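Side-chain contacts in beta-glucosidase (Chaetomella raphigera, PDB 6JXG), which probably hydrolyses terminal, non-reducing beta-D-glucosyl residues to release beta-D-glucose, as a secreted glycoside hydrolase family 3 enzyme of cellulose breakdown: residues A79-W82 / L86-S89; L487-I492 / P569-G574; I501-V506 / G527-T532. All coordinates share one frame; numbering follows the deposited sequence.

Interaction 1: A79-W82 / L86-S89; sequences ASTW and LIYS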
loop_
_atom_site.group_PDB
_atom_site.type_symbol
_atom_site.label_atom_id
_atom_site.label_comp_id
_atom_site.label_asym_id
_atom_site.label_seq_id
_atom_site.Cartn_x
_atom_site.Cartn_y
_atom_site.Cartn_z
ATOM N N ALA A 79 4.344 0.802 4.512
ATOM C CA ALA A 79 5.090 -0.481 4.356
ATOM C C ALA A 79 6.526 -0.316 4.685
ATOM O O ALA A 79 7.100 -1.213 5.329
ATOM C CB ALA A 79 4.931 -1.102 2.998
ATOM N N SER A 80 7.109 0.829 4.325
ATOM C CA SER A 80 8.518 1.119 4.555
ATOM C C SER A 80 8.956 1.169 6.014
ATOM O O SER A 80 10.167 1.110 6.312
ATOM C CB SER A 80 8.999 2.394 3.840
ATOM O OG SER A 80 8.737 2.341 2.412
ATOM N N THR A 81 7.968 1.286 6.928
ATOM C CA THR A 81 8.266 1.197 8.352
ATOM C C THR A 81 8.534 -0.171 8.819
ATOM O O THR A 81 9.119 -0.308 9.893
ATOM C CB THR A 81 7.085 1.687 9.229
ATOM O OG1 THR A 81 6.015 0.706 9.143
ATOM C CG2 THR A 81 6.671 3.075 8.767
ATOM N N TRP A 82 8.031 -1.172 8.070
ATOM C CA TRP A 82 8.082 -2.581 8.418
ATOM C C TRP A 82 7.598 -2.809 9.885
ATOM O O TRP A 82 8.116 -3.680 10.597
ATOM C CB TRP A 82 9.488 -3.159 8.258
ATOM C CG TRP A 82 9.977 -3.208 6.883
ATOM C CD1 TRP A 82 10.267 -2.135 6.081
ATOM C CD2 TRP A 82 10.337 -4.383 6.121
ATOM N NE1 TRP A 82 10.703 -2.571 4.835
ATOM C CE2 TRP A 82 10.766 -3.936 4.828
ATOM C CE3 TRP A 82 10.321 -5.756 6.381
ATOM C CZ2 TRP A 82 11.180 -4.804 3.828
ATOM C CZ3 TRP A 82 10.762 -6.626 5.376
ATOM C CH2 TRP A 82 11.181 -6.130 4.118
ATOM N N LEU A 86 2.548 0.248 13.797
ATOM C CA LEU A 86 2.206 1.522 13.171
ATOM C C LEU A 86 1.188 1.301 12.074
ATOM O O LEU A 86 0.340 2.157 11.851
ATOM C CB LEU A 86 3.462 2.191 12.600
ATOM C CG LEU A 86 4.388 2.724 13.667
ATOM C CD1 LEU A 86 5.616 3.311 13.004
ATOM C CD2 LEU A 86 3.678 3.747 14.581
ATOM N N ILE A 87 1.319 0.164 11.330
ATOM C CA ILE A 87 0.436 -0.120 10.252
ATOM C C ILE A 87 -0.986 -0.249 10.828
ATOM O O ILE A 87 -1.947 0.334 10.275
ATOM C CB ILE A 87 0.824 -1.426 9.541
ATOM C CG1 ILE A 87 2.209 -1.266 8.942
ATOM C CG2 ILE A 87 -0.220 -1.712 8.459
ATOM C CD1 ILE A 87 2.865 -2.474 8.280
ATOM N N TYR A 88 -1.103 -0.999 11.935
ATOM C CA TYR A 88 -2.410 -1.197 12.534
ATOM C C TYR A 88 -2.960 0.138 12.993
ATOM O O TYR A 88 -4.095 0.452 12.677
ATOM C CB TYR A 88 -2.319 -2.149 13.742
ATOM C CG TYR A 88 -3.581 -2.156 14.517
ATOM C CD1 TYR A 88 -4.643 -2.965 14.132
ATOM C CD2 TYR A 88 -3.758 -1.290 15.645
ATOM C CE1 TYR A 88 -5.861 -2.980 14.849
ATOM C CE2 TYR A 88 -4.976 -1.317 16.348
ATOM C CZ TYR A 88 -6.011 -2.150 15.920
ATOM O OH TYR A 88 -7.232 -2.151 16.577
ATOM N N SER A 89 -2.146 0.949 13.685
ATOM C CA SER A 89 -2.609 2.231 14.172
ATOM C C SER A 89 -3.079 3.234 13.082
ATOM O O SER A 89 -4.050 3.947 13.256
ATOM C CB SER A 89 -1.559 2.923 15.068
ATOM O OG SER A 89 -1.433 2.168 16.276
#
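T81 meets L86 and I87 through loose van der Waals contacts. Its CB lies 4.4 Å from L86 CD1, and its CG2 is at the same distance from that methyl. L86 points toward the turn, and its branch end does the touching. I87 reaches T81 with its CG1 methylene. I87 CG1 is 4.3 Å from T81 OG1, so a methylene sits near the hydroxyl oxygen. No hydrogen bond crosses between the two segments, and their nearest CA atoms, those of T81 and L86, are 7.7 Å apart.

The T81 hydroxyl has its polar partners close by in the chain. With chi1 at 71°, OG1 sits between the backbone N and the carbonyl carbon. There it bonds back to T78 O and also to D83 N. These two bonds fix the side-chain rotation, and CB and CG2 both face L86 CD1.

The contact lies in the N-terminal domain of family 3, a domain of the TIM-barrel clan. Helix 75-79 is joined to helix 84-100 by a short connection with a type I turn from A79 to W82. W82 N bonds to A79 O at 2.9 Å and closes the turn. W82 itself has positive phi (49°), the left-handed conformation that takes the chain out of the first helix. The carbonyl S80 O lies in the plane of the W82 indole, at its edge.

Further out, L86 also packs on helix 323-332, and I87 on helix 131-147. The W82 ring meets F653 edge-to-face. T81 O receives a bond from K655 NZ.

Interaction 2: L487-I492 / P569-G574; sequences LILEDI and PRFEFG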
loop_
_atom_site.group_PDB
_atom_site.type_symbol
_atom_site.label_atom_id
_atom_site.label_comp_id
_atom_site.label_asym_id
_atom_site.label_seq_id
_atom_site.Cartn_x
_atom_site.Cartn_y
_atom_site.Cartn_z
ATOM N N LEU A 487 13.980 4.954 -8.024
ATOM C CA LEU A 487 14.655 5.820 -8.939
ATOM C C LEU A 487 16.091 5.239 -9.155
ATOM O O LEU A 487 16.662 4.636 -8.269
ATOM C CB LEU A 487 14.771 7.239 -8.401
ATOM C CG LEU A 487 13.495 8.009 -8.190
ATOM C CD1 LEU A 487 13.726 9.256 -7.415
ATOM C CD2 LEU A 487 12.996 8.312 -9.611
ATOM N N ILE A 488 16.666 5.530 -10.311
ATOM C CA ILE A 488 18.057 5.184 -10.581
ATOM C C ILE A 488 18.863 6.378 -10.049
ATOM O O ILE A 488 18.661 7.511 -10.447
ATOM C CB ILE A 488 18.285 4.954 -12.095
ATOM C CG1 ILE A 488 17.300 3.926 -12.663
ATOM C CG2 ILE A 488 19.757 4.621 -12.396
ATOM C CD1 ILE A 488 17.392 2.522 -12.069
ATOM N N LEU A 489 19.777 6.087 -9.151
ATOM C CA LEU A 489 20.506 7.078 -8.419
ATOM C C LEU A 489 21.990 7.120 -8.829
ATOM O O LEU A 489 22.743 7.879 -8.227
ATOM C CB LEU A 489 20.399 6.822 -6.940
ATOM C CG LEU A 489 18.983 6.783 -6.367
ATOM C CD1 LEU A 489 18.989 6.578 -4.853
ATOM C CD2 LEU A 489 18.335 8.103 -6.698
ATOM N N GLU A 490 22.365 6.362 -9.859
ATOM C CA GLU A 490 23.769 6.243 -10.263
ATOM C C GLU A 490 24.411 7.618 -10.542
ATOM O O GLU A 490 25.505 7.884 -10.099
ATOM C CB GLU A 490 23.914 5.365 -11.508
ATOM C CG GLU A 490 23.457 3.933 -11.296
ATOM C CD GLU A 490 24.171 3.250 -10.147
ATOM O OE1 GLU A 490 23.573 2.990 -9.087
ATOM O OE2 GLU A 490 25.376 3.008 -10.281
ATOM N N ASP A 491 23.703 8.515 -11.212
ATOM C CA ASP A 491 24.275 9.861 -11.404
ATOM C C ASP A 491 24.531 10.634 -10.127
ATOM O O ASP A 491 25.502 11.447 -10.034
ATOM C CB ASP A 491 23.363 10.721 -12.286
ATOM C CG ASP A 491 23.295 10.230 -13.694
ATOM O OD1 ASP A 491 24.203 9.477 -14.079
ATOM O OD2 ASP A 491 22.272 10.494 -14.385
ATOM N N ILE A 492 23.675 10.429 -9.126
ATOM C CA ILE A 492 23.814 11.135 -7.879
ATOM C C ILE A 492 24.965 10.537 -7.092
ATOM O O ILE A 492 25.810 11.282 -6.581
ATOM C CB ILE A 492 22.501 11.138 -7.085
ATOM C CG1 ILE A 492 21.571 12.072 -7.832
ATOM C CG2 ILE A 492 22.747 11.504 -5.625
ATOM C CD1 ILE A 492 20.152 12.109 -7.282
ATOM N N PRO A 569 21.766 -5.203 -7.390
ATOM C CA PRO A 569 21.048 -3.957 -7.384
ATOM C C PRO A 569 21.977 -2.940 -6.823
ATOM O O PRO A 569 23.045 -3.323 -6.284
ATOM C CB PRO A 569 19.859 -4.255 -6.414
ATOM C CG PRO A 569 20.225 -5.469 -5.604
ATOM C CD PRO A 569 21.395 -6.115 -6.294
ATOM N N ARG A 570 21.565 -1.670 -6.813
ATOM C CA ARG A 570 22.329 -0.669 -6.095
ATOM C C ARG A 570 21.983 -0.733 -4.625
ATOM O O ARG A 570 22.871 -0.850 -3.787
ATOM C CB ARG A 570 22.107 0.688 -6.674
ATOM C CG ARG A 570 22.683 1.813 -5.846
ATOM C CD ARG A 570 24.214 1.613 -5.632
ATOM N NE ARG A 570 24.916 1.727 -6.892
ATOM C CZ ARG A 570 26.118 1.209 -7.149
ATOM N NH1 ARG A 570 26.789 0.528 -6.239
ATOM N NH2 ARG A 570 26.655 1.366 -8.340
ATOM N N PHE A 571 20.692 -0.663 -4.299
ATOM C CA PHE A 571 20.221 -0.884 -2.935
ATOM C C PHE A 571 19.108 -1.939 -3.037
ATOM O O PHE A 571 18.138 -1.747 -3.796
ATOM C CB PHE A 571 19.698 0.402 -2.348
ATOM C CG PHE A 571 20.724 1.522 -2.343
ATOM C CD1 PHE A 571 21.865 1.394 -1.581
ATOM C CD2 PHE A 571 20.498 2.684 -3.060
ATOM C CE1 PHE A 571 22.834 2.441 -1.550
ATOM C CE2 PHE A 571 21.430 3.717 -3.013
ATOM C CZ PHE A 571 22.601 3.574 -2.270
ATOM N N GLU A 572 19.309 -3.062 -2.339
ATOM C CA GLU A 572 18.403 -4.167 -2.392
ATOM C C GLU A 572 17.116 -3.961 -1.588
ATOM O O GLU A 572 17.042 -3.151 -0.628
ATOM C CB GLU A 572 19.130 -5.438 -1.928
ATOM C CG GLU A 572 19.468 -5.452 -0.443
ATOM C CD GLU A 572 20.823 -4.845 -0.040
ATOM O OE1 GLU A 572 21.446 -4.116 -0.840
ATOM O OE2 GLU A 572 21.212 -5.087 1.113
ATOM N N PHE A 573 16.107 -4.734 -1.952
ATOM C CA PHE A 573 14.906 -4.875 -1.126
ATOM C C PHE A 573 15.321 -5.186 0.310
ATOM O O PHE A 573 16.143 -6.049 0.526
ATOM C CB PHE A 573 14.031 -5.970 -1.703
ATOM C CG PHE A 573 12.779 -6.302 -0.895
ATOM C CD1 PHE A 573 11.553 -5.618 -1.105
ATOM C CD2 PHE A 573 12.832 -7.261 0.106
ATOM C CE1 PHE A 573 10.416 -5.910 -0.355
ATOM C CE2 PHE A 573 11.676 -7.577 0.831
ATOM C CZ PHE A 573 10.464 -6.908 0.596
ATOM N N GLY A 574 14.732 -4.452 1.252
ATOM C CA GLY A 574 14.969 -4.658 2.677
ATOM C C GLY A 574 16.176 -3.960 3.233
ATOM O O GLY A 574 16.472 -4.050 4.422
#
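R570 and F571 form a classic beta bulge, both facing I533, and their side chains meet E490 and L489 at the start of the short helix 490-493. L489 is the N-cap residue of that helix. R570 grips E490 side-on. Its NE bonds to E490 OE1 at 2.9 Å, and its NH2 bonds to E490 OE2 at 2.8 Å. Both bonds are nearly straight, at 172° or more. Each oxygen uses its syn lone pair, and each lies in the guanidinium plane. The carboxylate and guanidinium planes are only 12° apart. The two bonds keep the groups nearly coplanar and restrain their rotation.

Both chains are folded to get there. R570 bends at chi2 and chi3 to bring its guanidinium to the carboxylate. E490 bends at chi2. With CG anti to the backbone N (chi1 170°), R570 lays CG over one face of the F571 ring, 3.6 Å above the plane and toward the rim.

The apolar half is thinner. L489 CD1 comes to the edge of the F571 ring, 4.2 Å from CE2. Both residues also pack on L337 of strand 335-339, and F571 touches L493.

A partly exposed ion pair thus lies beside a buried leucine-phenylalanine contact. The paired, coplanar N-H to oxygen bonds are those of a bidentate arginine-carboxylate salt bridge, here joining the start of helix 490-493 to the bulge at R570 and F571.

Interaction 3: I501-V506 / G527-T532; sequences IVWAGV and GKLPYT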
loop_
_atom_site.group_PDB
_atom_site.type_symbol
_atom_site.label_atom_id
_atom_site.label_comp_id
_atom_site.label_asym_id
_atom_site.label_seq_id
_atom_site.Cartn_x
_atom_site.Cartn_y
_atom_site.Cartn_z
ATOM N N ILE A 501 22.351 10.239 1.530
ATOM C CA ILE A 501 21.141 10.215 0.745
ATOM C C ILE A 501 20.024 9.673 1.673
ATOM O O ILE A 501 20.115 8.562 2.198
ATOM C CB ILE A 501 21.278 9.344 -0.507
ATOM C CG1 ILE A 501 22.377 9.879 -1.413
ATOM C CG2 ILE A 501 19.995 9.352 -1.299
ATOM C CD1 ILE A 501 22.572 8.988 -2.599
ATOM N N VAL A 502 19.001 10.505 1.871
ATOM C CA VAL A 502 17.841 10.152 2.681
ATOM C C VAL A 502 16.644 9.889 1.786
ATOM O O VAL A 502 16.181 10.792 1.130
ATOM C CB VAL A 502 17.525 11.316 3.600
ATOM C CG1 VAL A 502 16.323 10.979 4.439
ATOM C CG2 VAL A 502 18.813 11.704 4.384
ATOM N N TRP A 503 16.197 8.629 1.710
ATOM C CA TRP A 503 15.030 8.243 0.934
ATOM C C TRP A 503 13.813 8.458 1.853
ATOM O O TRP A 503 13.413 7.576 2.651
ATOM C CB TRP A 503 15.204 6.799 0.499
ATOM C CG TRP A 503 14.267 6.325 -0.439
ATOM C CD1 TRP A 503 13.166 5.574 -0.147
ATOM C CD2 TRP A 503 14.324 6.463 -1.859
ATOM N NE1 TRP A 503 12.496 5.293 -1.301
ATOM C CE2 TRP A 503 13.193 5.801 -2.382
ATOM C CE3 TRP A 503 15.195 7.085 -2.736
ATOM C CZ2 TRP A 503 12.906 5.787 -3.711
ATOM C CZ3 TRP A 503 14.899 7.086 -4.079
ATOM C CH2 TRP A 503 13.774 6.437 -4.560
ATOM N N ALA A 504 13.218 9.631 1.737
ATOM C CA ALA A 504 12.234 10.075 2.739
ATOM C C ALA A 504 10.810 9.666 2.383
ATOM O O ALA A 504 9.907 9.770 3.218
ATOM C CB ALA A 504 12.301 11.587 2.839
ATOM N N GLY A 505 10.607 9.240 1.126
ATOM C CA GLY A 505 9.315 8.767 0.639
ATOM C C GLY A 505 8.273 9.841 0.464
ATOM O O GLY A 505 8.620 10.992 0.208
ATOM N N VAL A 506 6.999 9.476 0.672
ATOM C CA VAL A 506 5.851 10.320 0.420
ATOM C C VAL A 506 4.881 10.070 1.571
ATOM O O VAL A 506 4.247 9.033 1.679
ATOM C CB VAL A 506 5.226 10.113 -0.975
ATOM C CG1 VAL A 506 6.117 10.755 -2.028
ATOM C CG2 VAL A 506 5.163 8.636 -1.336
ATOM N N GLY A 527 13.708 2.764 8.723
ATOM C CA GLY A 527 12.972 2.302 7.602
ATOM C C GLY A 527 13.845 1.396 6.769
ATOM O O GLY A 527 15.037 1.461 6.896
ATOM N N LYS A 528 13.242 0.509 5.978
ATOM C CA LYS A 528 13.977 -0.353 5.006
ATOM C C LYS A 528 13.245 -0.282 3.654
ATOM O O LYS A 528 11.978 -0.212 3.596
ATOM C CB LYS A 528 13.995 -1.852 5.481
ATOM C CG LYS A 528 14.599 -2.096 6.856
ATOM C CD LYS A 528 16.114 -1.947 6.830
ATOM C CE LYS A 528 16.701 -2.681 8.030
ATOM N NZ LYS A 528 18.102 -2.337 8.323
ATOM N N LEU A 529 13.979 -0.353 2.551
ATOM C CA LEU A 529 13.314 -0.264 1.257
ATOM C C LEU A 529 12.307 -1.392 1.060
ATOM O O LEU A 529 12.601 -2.558 1.357
ATOM C CB LEU A 529 14.316 -0.337 0.153
ATOM C CG LEU A 529 15.259 0.822 -0.087
ATOM C CD1 LEU A 529 16.195 0.423 -1.199
ATOM C CD2 LEU A 529 14.510 2.123 -0.445
ATOM N N PRO A 530 11.096 -1.061 0.549
ATOM C CA PRO A 530 10.105 -2.056 0.216
ATOM C C PRO A 530 10.116 -2.439 -1.250
ATOM O O PRO A 530 9.256 -3.159 -1.689
ATOM C CB PRO A 530 8.783 -1.337 0.547
ATOM C CG PRO A 530 9.028 0.092 0.119
ATOM C CD PRO A 530 10.519 0.305 0.527
ATOM N N TYR A 531 11.125 -1.973 -1.972
ATOM C CA TYR A 531 11.390 -2.326 -3.366
ATOM C C TYR A 531 12.870 -2.184 -3.658
ATOM O O TYR A 531 13.641 -1.763 -2.795
ATOM C CB TYR A 531 10.548 -1.460 -4.287
ATOM C CG TYR A 531 10.524 0.006 -3.877
ATOM C CD1 TYR A 531 11.684 0.755 -3.823
ATOM C CD2 TYR A 531 9.308 0.647 -3.550
ATOM C CE1 TYR A 531 11.662 2.064 -3.444
ATOM C CE2 TYR A 531 9.296 1.974 -3.175
ATOM C CZ TYR A 531 10.481 2.664 -3.118
ATOM O OH TYR A 531 10.428 3.991 -2.759
ATOM N N THR A 532 13.280 -2.659 -4.812
ATOM C CA THR A 532 14.685 -2.622 -5.186
ATOM C C THR A 532 15.014 -1.389 -5.945
ATOM O O THR A 532 14.201 -0.985 -6.807
ATOM C CB THR A 532 15.039 -3.849 -6.058
ATOM O OG1 THR A 532 14.785 -5.040 -5.366
ATOM C CG2 THR A 532 16.511 -3.874 -6.508
#
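W503 carries its indole with CG anti to the backbone N, which sends the ring from the strand toward segment 527-532. Y531 takes another rotamer (chi1 44°). Its CG sits between the backbone N and the carbonyl carbon, a crowded position, and this brings the phenol back to the indole.

W503 ends strand 498-503 of the mixed six-stranded sheet in the family 3 C-terminal domain. That strand runs between antiparallel strand 335-339 and parallel strand 477-483. Segment 527-532 is an irregular loop reached after helix 511-519. The three touching side chains are all buried.

W503 NE1 donates to Y531 OH at 2.8 Å. The oxygen lies in the indole plane, at its edge, but the N-H...O angle is 139°, so the bond is clearly bent. The oxygen is displaced toward the six-membered ring and comes 3.2 Å from W503 CZ2. The two aromatic rings meet rim to rim, with planes at 77°, and neither lies over the other. W503 CZ2 is 3.9 Å from Y531 CE1, which adds an apolar touch beside the bond.

L529 works on the indole from a different direction. Its CD2 methyl sits over one face of the five-membered ring, 4.0 Å from the centroid, as a CH-pi contact. A phenylalanine in place of W503 has no ring N-H, so the buried Y531 hydroxyl would probably lose this donor and the L529 methyl part of the surface it rests on.

Around the indole, V335, L337, I481 and S483 of the two flanking strands also touch W503. Within its own loop, Y531 is covered on one face by P530, whose CD lies 4.1 Å above the ring plane, over the centre. The closest carbon of W503 to L529 CD2 is CD1, at 3.7 Å.

Interaction 1 belongs to the N-terminal family 3 domain, interactions 2 and 3 to the C-terminal one. Segment 527-532 joins them. W82 NE1 is 3.0 Å from K528 O, and S80 O is 3.2 Å from K528 N, so the turn of interaction 1 docks on the loop of interaction 3. That loop also meets interaction 2, with G574 N 2.9 Å from L529 O. W82 CH2 touches F573 CE2 at 3.6 Å and links interactions 1 and 2 directly. The centres of interactions 2 and 3 are about 10 Å apart. The sugars in the structure are glycans attached to the protein, so no ligand relates these contacts to the active site.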